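Uncharacterized protein (Bacteroides uniformis, PDB 4K61) is of unknown function but belongs to the DUF2874 family of putative beta-lactamase-inhibitor-like, PepSY-like proteins. Local coordinates at residues V32-M37 and D41-F46; K14-A19 and V53-D58. All blocks are in the same frame, centred on the assembly; numbering follows the deposited sequence.

From the N terminus the chain runs through helix 6-15 and a turn, and residues 14-19 there form the first half of contact 2. Strand 23-27 follows. The chain then makes the hairpin of strands 30-37 and 40-46, where contact 1 pairs residues 32-37 with 41-46 and closes a very short loop. Strand 52-58 comes next, and its residues 53-58 complete contact 2. Contact 1 is therefore nested inside the long loop closed by contact 2. The two meet through strands 40-46 and 52-58, which are neighbours in the antiparallel sheet. Contact 1 pairs two neighbouring strands of the sheet; contact 2 ties the residue just after helix 6-15 to strand 52-58.

Contact 1. Residues V32-M37 and D41-F46; sequences VADFLM and DTKVWF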
ATOM      1  N   VAL A  32      -9.504   1.972   8.370  1.00 33.70           N
ATOM      2  CA  VAL A  32      -9.104   1.591   7.025  1.00 30.17           C
ATOM      3  C   VAL A  32     -10.314   1.093   6.277  1.00 28.31           C
ATOM      4  O   VAL A  32     -11.011   0.168   6.726  1.00 28.43           O
ATOM      5  CB  VAL A  32      -8.009   0.501   7.047  1.00 31.27           C
ATOM      6  CG1 VAL A  32      -7.619   0.120   5.613  1.00 28.63           C
ATOM      7  CG2 VAL A  32      -6.807   0.972   7.865  1.00 34.22           C
ATOM      8  N   ALA A  33     -10.569   1.741   5.127  1.00 26.75           N
ATOM      9  CA  ALA A  33     -11.576   1.317   4.177  1.00 26.84           C
ATOM     10  C   ALA A  33     -10.941   0.496   3.099  1.00 24.11           C
ATOM     11  O   ALA A  33      -9.941   0.902   2.514  1.00 25.16           O
ATOM     12  CB  ALA A  33     -12.278   2.511   3.552  1.00 25.55           C
ATOM     13  N   ASP A  34     -11.516  -0.680   2.855  1.00 25.85           N
ATOM     14  CA  ASP A  34     -11.071  -1.557   1.801  1.00 24.76           C
ATOM     15  C   ASP A  34     -12.227  -1.750   0.841  1.00 23.55           C
ATOM     16  O   ASP A  34     -13.336  -2.139   1.218  1.00 27.08           O
ATOM     17  CB  ASP A  34     -10.620  -2.918   2.327  1.00 27.52           C
ATOM     18  CG  ASP A  34     -10.138  -3.789   1.227  1.00 28.26           C
ATOM     19  OD1 ASP A  34      -9.099  -3.430   0.614  1.00 27.85           O
ATOM     20  OD2 ASP A  34     -10.801  -4.784   0.920  1.00 32.82           O
ATOM     21  N   PHE A  35     -11.937  -1.499  -0.418  1.00 22.74           N
ATOM     22  CA  PHE A  35     -12.967  -1.494  -1.435  1.00 22.62           C
ATOM     23  C   PHE A  35     -12.338  -1.606  -2.797  1.00 22.60           C
ATOM     24  O   PHE A  35     -11.148  -1.369  -2.985  1.00 22.03           O
ATOM     25  CB  PHE A  35     -13.835  -0.218  -1.356  1.00 21.75           C
ATOM     26  CG  PHE A  35     -13.051   1.062  -1.449  1.00 19.67           C
ATOM     27  CD1 PHE A  35     -12.426   1.568  -0.348  1.00 19.44           C
ATOM     28  CD2 PHE A  35     -12.910   1.729  -2.640  1.00 17.51           C
ATOM     29  CE1 PHE A  35     -11.693   2.744  -0.429  1.00 20.06           C
ATOM     30  CE2 PHE A  35     -12.193   2.917  -2.737  1.00 18.42           C
ATOM     31  CZ  PHE A  35     -11.576   3.422  -1.627  1.00 18.25           C
ATOM     32  N   LEU A  36     -13.163  -1.970  -3.754  1.00 25.57           N
ATOM     33  CA  LEU A  36     -12.740  -2.041  -5.127  1.00 27.32           C
ATOM     34  C   LEU A  36     -12.920  -0.730  -5.873  1.00 26.53           C
ATOM     35  O   LEU A  36     -13.958  -0.093  -5.757  1.00 30.68           O
ATOM     36  CB  LEU A  36     -13.592  -3.131  -5.782  1.00 32.41           C
ATOM     37  CG  LEU A  36     -12.879  -4.252  -6.483  1.00 36.35           C
ATOM     38  CD1 LEU A  36     -11.734  -4.758  -5.613  1.00 34.00           C
ATOM     39  CD2 LEU A  36     -13.914  -5.322  -6.777  1.00 36.60           C
HETATM   40  N   MSE A  37     -11.915  -0.326  -6.650  1.00 23.27           N
HETATM   41  CA  MSE A  37     -12.005   0.831  -7.538  1.00 26.29           C
HETATM   42  C   MSE A  37     -11.520   0.407  -8.898  1.00 23.83           C
HETATM   43  O   MSE A  37     -10.327   0.129  -9.108  1.00 24.54           O
HETATM   44  CB  MSE A  37     -11.246   1.968  -6.830  1.00 29.89           C
HETATM   45  CG  MSE A  37     -11.476   3.342  -7.373  1.00 34.94           C
HETATM   46 SE   MSE A  37     -13.388   3.770  -7.553  0.75 37.28          SE
HETATM   47  CE  MSE A  37     -13.864   3.711  -5.733  1.00 26.74           C
ATOM     48  N   ASP A  41      -8.099  -3.505  -5.838  1.00 20.01           N
ATOM     49  CA  ASP A  41      -8.246  -3.325  -4.423  1.00 20.06           C
ATOM     50  C   ASP A  41      -7.601  -2.006  -4.001  1.00 19.18           C
ATOM     51  O   ASP A  41      -6.455  -1.709  -4.354  1.00 19.46           O
ATOM     52  CB  ASP A  41      -7.612  -4.451  -3.628  1.00 21.78           C
ATOM     53  CG  ASP A  41      -7.780  -4.233  -2.125  1.00 26.87           C
ATOM     54  OD1 ASP A  41      -8.929  -4.327  -1.640  1.00 28.09           O
ATOM     55  OD2 ASP A  41      -6.798  -3.904  -1.455  1.00 24.62           O
ATOM     56  N   THR A  42      -8.353  -1.224  -3.245  1.00 19.10           N
ATOM     57  CA  THR A  42      -7.949   0.105  -2.788  1.00 18.97           C
ATOM     58  C   THR A  42      -8.203   0.223  -1.312  1.00 21.51           C
ATOM     59  O   THR A  42      -9.251  -0.180  -0.826  1.00 21.43           O
ATOM     60  CB  THR A  42      -8.743   1.206  -3.526  1.00 19.03           C
ATOM     61  OG1 THR A  42      -8.632   1.005  -4.943  1.00 18.26           O
ATOM     62  CG2 THR A  42      -8.293   2.613  -3.166  1.00 19.68           C
ATOM     63  N   LYS A  43      -7.232   0.778  -0.591  1.00 20.51           N
ATOM     64  CA  LYS A  43      -7.352   0.985   0.819  1.00 22.11           C
ATOM     65  C   LYS A  43      -7.048   2.424   1.124  1.00 21.88           C
ATOM     66  O   LYS A  43      -6.137   3.032   0.552  1.00 23.84           O
ATOM     67  CB  LYS A  43      -6.418   0.069   1.632  1.00 22.23           C
ATOM     68  CG  LYS A  43      -6.870  -1.377   1.693  1.00 27.06           C
ATOM     69  CD  LYS A  43      -5.856  -2.232   2.443  1.00 30.24           C
ATOM     70  CE  LYS A  43      -6.347  -3.645   2.634  1.00 36.24           C
ATOM     71  NZ  LYS A  43      -6.319  -4.378   1.348  1.00 39.79           N
ATOM     72  N   VAL A  44      -7.851   2.995   2.003  1.00 22.31           N
ATOM     73  CA  VAL A  44      -7.653   4.378   2.385  1.00 22.30           C
ATOM     74  C   VAL A  44      -7.683   4.447   3.913  1.00 25.87           C
ATOM     75  O   VAL A  44      -8.568   3.871   4.565  1.00 28.13           O
ATOM     76  CB  VAL A  44      -8.734   5.320   1.827  1.00 23.29           C
ATOM     77  CG1 VAL A  44      -8.450   6.745   2.226  1.00 23.69           C
ATOM     78  CG2 VAL A  44      -8.799   5.268   0.313  1.00 22.33           C
ATOM     79  N   TRP A  45      -6.670   5.108   4.455  1.00 25.82           N
ATOM     80  CA  TRP A  45      -6.494   5.266   5.902  1.00 27.64           C
ATOM     81  C   TRP A  45      -7.027   6.623   6.299  1.00 29.21           C
ATOM     82  O   TRP A  45      -6.639   7.635   5.676  1.00 28.76           O
ATOM     83  CB  TRP A  45      -5.003   5.204   6.297  1.00 28.58           C
ATOM     84  CG  TRP A  45      -4.437   3.804   6.436  1.00 30.12           C
ATOM     85  CD1 TRP A  45      -4.081   3.173   7.590  1.00 31.58           C
ATOM     86  CD2 TRP A  45      -4.161   2.877   5.376  1.00 27.47           C
ATOM     87  NE1 TRP A  45      -3.626   1.908   7.327  1.00 30.26           N
ATOM     88  CE2 TRP A  45      -3.644   1.710   5.970  1.00 27.75           C
ATOM     89  CE3 TRP A  45      -4.290   2.923   3.974  1.00 26.33           C
ATOM     90  CZ2 TRP A  45      -3.281   0.603   5.230  1.00 27.64           C
ATOM     91  CZ3 TRP A  45      -3.898   1.817   3.239  1.00 24.46           C
ATOM     92  CH2 TRP A  45      -3.423   0.673   3.866  1.00 26.23           C
ATOM     93  N   PHE A  46      -7.872   6.649   7.355  1.00 28.39           N
ATOM     94  CA  PHE A  46      -8.391   7.905   7.879  1.00 30.69           C
ATOM     95  C   PHE A  46      -7.997   8.053   9.328  1.00 34.49           C
ATOM     96  O   PHE A  46      -8.077   7.080  10.109  1.00 34.53           O
ATOM     97  CB  PHE A  46      -9.920   7.946   7.805  1.00 31.04           C
ATOM     98  CG  PHE A  46     -10.451   7.935   6.422  1.00 28.94           C
ATOM     99  CD1 PHE A  46     -10.677   6.730   5.784  1.00 28.33           C
ATOM    100  CD2 PHE A  46     -10.700   9.124   5.729  1.00 29.05           C
ATOM    101  CE1 PHE A  46     -11.148   6.690   4.491  1.00 26.52           C
ATOM    102  CE2 PHE A  46     -11.173   9.079   4.409  1.00 27.55           C
ATOM    103  CZ  PHE A  46     -11.406   7.869   3.809  1.00 26.10           C
TER
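Val32 lays CG2 over one face of the Trp45 indole, 3.6 Å from the centroid of the five-membered ring, in a CH-pi contact. With chi1 at 180°, CG2 is anti to the carbonyl carbon and beside the backbone N, on the side where the indole lies. The two strands form an antiparallel hairpin. Ala33 and Val44 are a hydrogen-bonded pair, with Ala33 N to Val44 O and Val44 N to Ala33 O both 3.0 Å. Phe35 and Thr42 form the next such pair.

The tightly packed side carries Ala33, Phe35, Thr42 and Val44, all buried. Thr42 CB sits over the Phe35 ring, 4.2 Å from its centroid. Val44 CG2 meets the edge of that ring, 3.9 Å from CZ.

The other face becomes polar and more open toward the turn, where Asp34, Asp41 and Lys43 are partly exposed. Lys43 NZ bridges both acids. It meets Asp41 OD2 at 2.9 Å on the syn side, and Asp34 OD1 at 3.0 Å from above the carboxylate plane. Asp34 OD1 and Asp41 OD1 are 2.4 Å apart, so one acid probably holds a proton. The ammonium probably offsets the remaining negative charge.

Helix 6-15 covers the apolar face, where Leu12 touches Ala33, Phe35 and Phe46. Strand 23-27 pairs with 30-37, and its Asp27 accepts the Trp45 NE1 hydrogen bond. Strand 52-58 flanks 40-46.

Contact 2. Residues K14-A19 and V53-D58; sequences KMYPTA and VMQQTD
Tyr16 donates its hydroxyl to the side-chain carbonyl of Gln55, with OH to OE1 at 2.6 Å. Between these two segments, this one short bond is the main link. It joins the residue just after helix 6-15 to the strand. The backbones stay well apart: the nearest CA atoms, those of Met15 and Gln55, are 11.2 Å from each other. Long side chains span the gap from both sides.

The tyrosine reaches out from the helix end, and the glutamine from the strand to meet it. The tyrosine CG lies anti to its own carbonyl carbon (chi1 -70°), and the ring extends toward the strand. Gln55 has CG anti to the backbone N (chi1 173°) and stays extended beyond it, which carries the amide out to the hydroxyl. OE1 lies at the edge of the ring, in its plane, and is 3.3 Å from Tyr16 CE2. The amide and ring planes are 36° apart. The hydroxyl approaches OE1 from well off the carbonyl axis and is tilted from the carbonyl plane. Gln55 NE2 donates to Gln90 OE1, and this second bond helps fix which way the amide is turned.

Met15, a selenomethionine, makes a lesser contact. Its CE comes 4.0 Å from Gln55 OE1.

Tyr16 is the first residue to leave the helical conformation. It also begins a type I beta turn, closed by a hydrogen bond from Ala19 N to Tyr16 O. The contact lies at the surface, where the end of helix 6-15 and the turn after it lie against the same face of the sheet as Phe35 and Val44. The Tyr16 ring meets Phe35 of strand 30-37, while Gln55 rests on Val44 of strand 40-46 and its strand pairs on the other side with strand 82-90.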
ATOM      1  N   LYS A  14     -17.269  11.037   0.010  1.00 28.71           N
ATOM      2  CA  LYS A  14     -16.861  12.251  -0.691  1.00 30.28           C
ATOM      3  C   LYS A  14     -15.698  12.049  -1.684  1.00 29.66           C
ATOM      4  O   LYS A  14     -15.736  12.578  -2.804  1.00 26.47           O
ATOM      5  CB  LYS A  14     -16.517  13.318   0.347  1.00 37.24           C
ATOM      6  CG  LYS A  14     -16.158  14.685  -0.201  1.00 42.99           C
ATOM      7  CD  LYS A  14     -16.107  15.685   0.948  1.00 56.36           C
ATOM      8  CE  LYS A  14     -15.207  16.866   0.642  1.00 66.23           C
ATOM      9  NZ  LYS A  14     -15.855  17.781  -0.337  1.00 71.36           N
HETATM   10  N   MSE A  15     -14.666  11.300  -1.290  1.00 28.03           N
HETATM   11  CA  MSE A  15     -13.513  11.006  -2.169  1.00 27.05           C
HETATM   12  C   MSE A  15     -13.946  10.111  -3.308  1.00 24.58           C
HETATM   13  O   MSE A  15     -13.495  10.250  -4.411  1.00 23.11           O
HETATM   14  CB  MSE A  15     -12.395  10.278  -1.394  1.00 28.47           C
HETATM   15  CG  MSE A  15     -11.570  11.178  -0.494  1.00 35.82           C
HETATM   16 SE   MSE A  15     -10.440   9.955   0.598  0.75 37.75          SE
HETATM   17  CE  MSE A  15      -9.027   9.637  -0.691  1.00 36.47           C
ATOM     18  N   TYR A  16     -14.792   9.137  -3.009  1.00 21.71           N
ATOM     19  CA  TYR A  16     -15.182   8.088  -3.944  1.00 20.75           C
ATOM     20  C   TYR A  16     -16.675   7.857  -3.895  1.00 21.00           C
ATOM     21  O   TYR A  16     -17.167   6.939  -3.219  1.00 21.74           O
ATOM     22  CB  TYR A  16     -14.439   6.799  -3.588  1.00 21.72           C
ATOM     23  CG  TYR A  16     -12.968   6.876  -3.885  1.00 22.82           C
ATOM     24  CD1 TYR A  16     -12.522   6.918  -5.218  1.00 27.49           C
ATOM     25  CD2 TYR A  16     -12.024   6.839  -2.877  1.00 24.50           C
ATOM     26  CE1 TYR A  16     -11.180   6.972  -5.521  1.00 31.16           C
ATOM     27  CE2 TYR A  16     -10.670   6.919  -3.161  1.00 25.18           C
ATOM     28  CZ  TYR A  16     -10.251   6.996  -4.472  1.00 28.66           C
ATOM     29  OH  TYR A  16      -8.916   7.043  -4.795  1.00 34.48           O
ATOM     30  N   PRO A  17     -17.453   8.669  -4.636  1.00 21.00           N
ATOM     31  CA  PRO A  17     -18.912   8.526  -4.580  1.00 22.12           C
ATOM     32  C   PRO A  17     -19.444   7.188  -5.021  1.00 24.72           C
ATOM     33  O   PRO A  17     -20.548   6.839  -4.649  1.00 27.81           O
ATOM     34  CB  PRO A  17     -19.438   9.626  -5.533  1.00 22.66           C
ATOM     35  CG  PRO A  17     -18.246  10.083  -6.291  1.00 22.31           C
ATOM     36  CD  PRO A  17     -17.028   9.786  -5.471  1.00 22.24           C
ATOM     37  N   THR A  18     -18.684   6.441  -5.816  1.00 23.12           N
ATOM     38  CA  THR A  18     -19.148   5.143  -6.244  1.00 23.49           C
ATOM     39  C   THR A  18     -18.516   3.976  -5.488  1.00 24.29           C
ATOM     40  O   THR A  18     -18.749   2.829  -5.863  1.00 25.68           O
ATOM     41  CB  THR A  18     -18.924   4.940  -7.742  1.00 25.87           C
ATOM     42  OG1 THR A  18     -17.527   4.838  -8.021  1.00 25.38           O
ATOM     43  CG2 THR A  18     -19.530   6.124  -8.538  1.00 34.33           C
ATOM     44  N   ALA A  19     -17.724   4.242  -4.454  1.00 22.99           N
ATOM     45  CA  ALA A  19     -17.206   3.145  -3.635  1.00 22.28           C
ATOM     46  C   ALA A  19     -18.372   2.466  -2.948  1.00 24.85           C
ATOM     47  O   ALA A  19     -19.287   3.126  -2.443  1.00 24.84           O
ATOM     48  CB  ALA A  19     -16.227   3.638  -2.616  1.00 24.15           C
ATOM     49  N   VAL A  53      -5.012   9.909   5.196  1.00 33.25           N
ATOM     50  CA  VAL A  53      -3.551  10.052   5.410  1.00 32.97           C
ATOM     51  C   VAL A  53      -2.692   9.143   4.532  1.00 31.37           C
ATOM     52  O   VAL A  53      -1.506   9.384   4.377  1.00 32.36           O
ATOM     53  CB  VAL A  53      -3.199   9.885   6.892  1.00 34.99           C
ATOM     54  CG1 VAL A  53      -3.878  10.970   7.701  1.00 38.67           C
ATOM     55  CG2 VAL A  53      -3.617   8.514   7.400  1.00 37.33           C
HETATM   56  N   MSE A  54      -3.306   8.104   3.970  1.00 27.38           N
HETATM   57  CA  MSE A  54      -2.622   7.205   3.032  1.00 26.16           C
HETATM   58  C   MSE A  54      -3.676   6.549   2.181  1.00 25.71           C
HETATM   59  O   MSE A  54      -4.802   6.276   2.648  1.00 25.98           O
HETATM   60  CB  MSE A  54      -1.806   6.151   3.804  1.00 26.34           C
HETATM   61  CG  MSE A  54      -1.123   5.162   2.841  1.00 24.17           C
HETATM   62 SE   MSE A  54       0.341   4.249   3.807  0.75 27.24          SE
HETATM   63  CE  MSE A  54      -0.766   3.248   5.127  1.00 27.98           C
ATOM     64  N   GLN A  55      -3.302   6.231   0.943  1.00 22.59           N
ATOM     65  CA  GLN A  55      -4.080   5.363   0.093  1.00 20.81           C
ATOM     66  C   GLN A  55      -3.146   4.365  -0.572  1.00 18.44           C
ATOM     67  O   GLN A  55      -2.030   4.705  -0.923  1.00 20.30           O
ATOM     68  CB  GLN A  55      -4.780   6.161  -0.992  1.00 21.99           C
ATOM     69  CG  GLN A  55      -5.489   5.302  -2.046  1.00 20.97           C
ATOM     70  CD  GLN A  55      -6.258   6.178  -3.010  1.00 24.80           C
ATOM     71  OE1 GLN A  55      -7.383   6.588  -2.732  1.00 23.82           O
ATOM     72  NE2 GLN A  55      -5.641   6.496  -4.131  1.00 25.56           N
ATOM     73  N   GLN A  56      -3.614   3.143  -0.701  1.00 18.96           N
ATOM     74  CA  GLN A  56      -2.876   2.112  -1.380  1.00 18.19           C
ATOM     75  C   GLN A  56      -3.721   1.502  -2.462  1.00 18.33           C
ATOM     76  O   GLN A  56      -4.881   1.141  -2.259  1.00 20.29           O
ATOM     77  CB  GLN A  56      -2.411   1.047  -0.403  1.00 19.69           C
ATOM     78  CG  GLN A  56      -1.358   1.559   0.572  1.00 19.99           C
ATOM     79  CD  GLN A  56      -0.915   0.513   1.564  1.00 21.34           C
ATOM     80  OE1 GLN A  56      -1.288  -0.658   1.500  1.00 24.91           O
ATOM     81  NE2 GLN A  56      -0.106   0.942   2.518  1.00 25.29           N
ATOM     82  N   THR A  57      -3.106   1.345  -3.630  1.00 18.07           N
ATOM     83  CA  THR A  57      -3.732   0.591  -4.716  1.00 16.49           C
ATOM     84  C   THR A  57      -2.914  -0.669  -4.968  1.00 18.23           C
ATOM     85  O   THR A  57      -1.690  -0.631  -5.142  1.00 16.88           O
ATOM     86  CB  THR A  57      -3.751   1.451  -5.986  1.00 19.17           C
ATOM     87  OG1 THR A  57      -4.460   2.662  -5.713  1.00 17.57           O
ATOM     88  CG2 THR A  57      -4.399   0.742  -7.140  1.00 20.29           C
ATOM     89  N   ASP A  58      -3.600  -1.800  -4.918  1.00 18.05           N
ATOM     90  CA  ASP A  58      -2.968  -3.097  -5.067  1.00 20.95           C
ATOM     91  C   ASP A  58      -2.858  -3.381  -6.533  1.00 20.06           C
ATOM     92  O   ASP A  58      -3.785  -3.830  -7.175  1.00 23.72           O
ATOM     93  CB  ASP A  58      -3.779  -4.172  -4.357  1.00 23.81           C
ATOM     94  CG  ASP A  58      -3.091  -5.522  -4.355  1.00 31.40           C
ATOM     95  OD1 ASP A  58      -2.026  -5.660  -4.977  1.00 30.93           O
ATOM     96  OD2 ASP A  58      -3.626  -6.460  -3.724  1.00 34.10           O
TER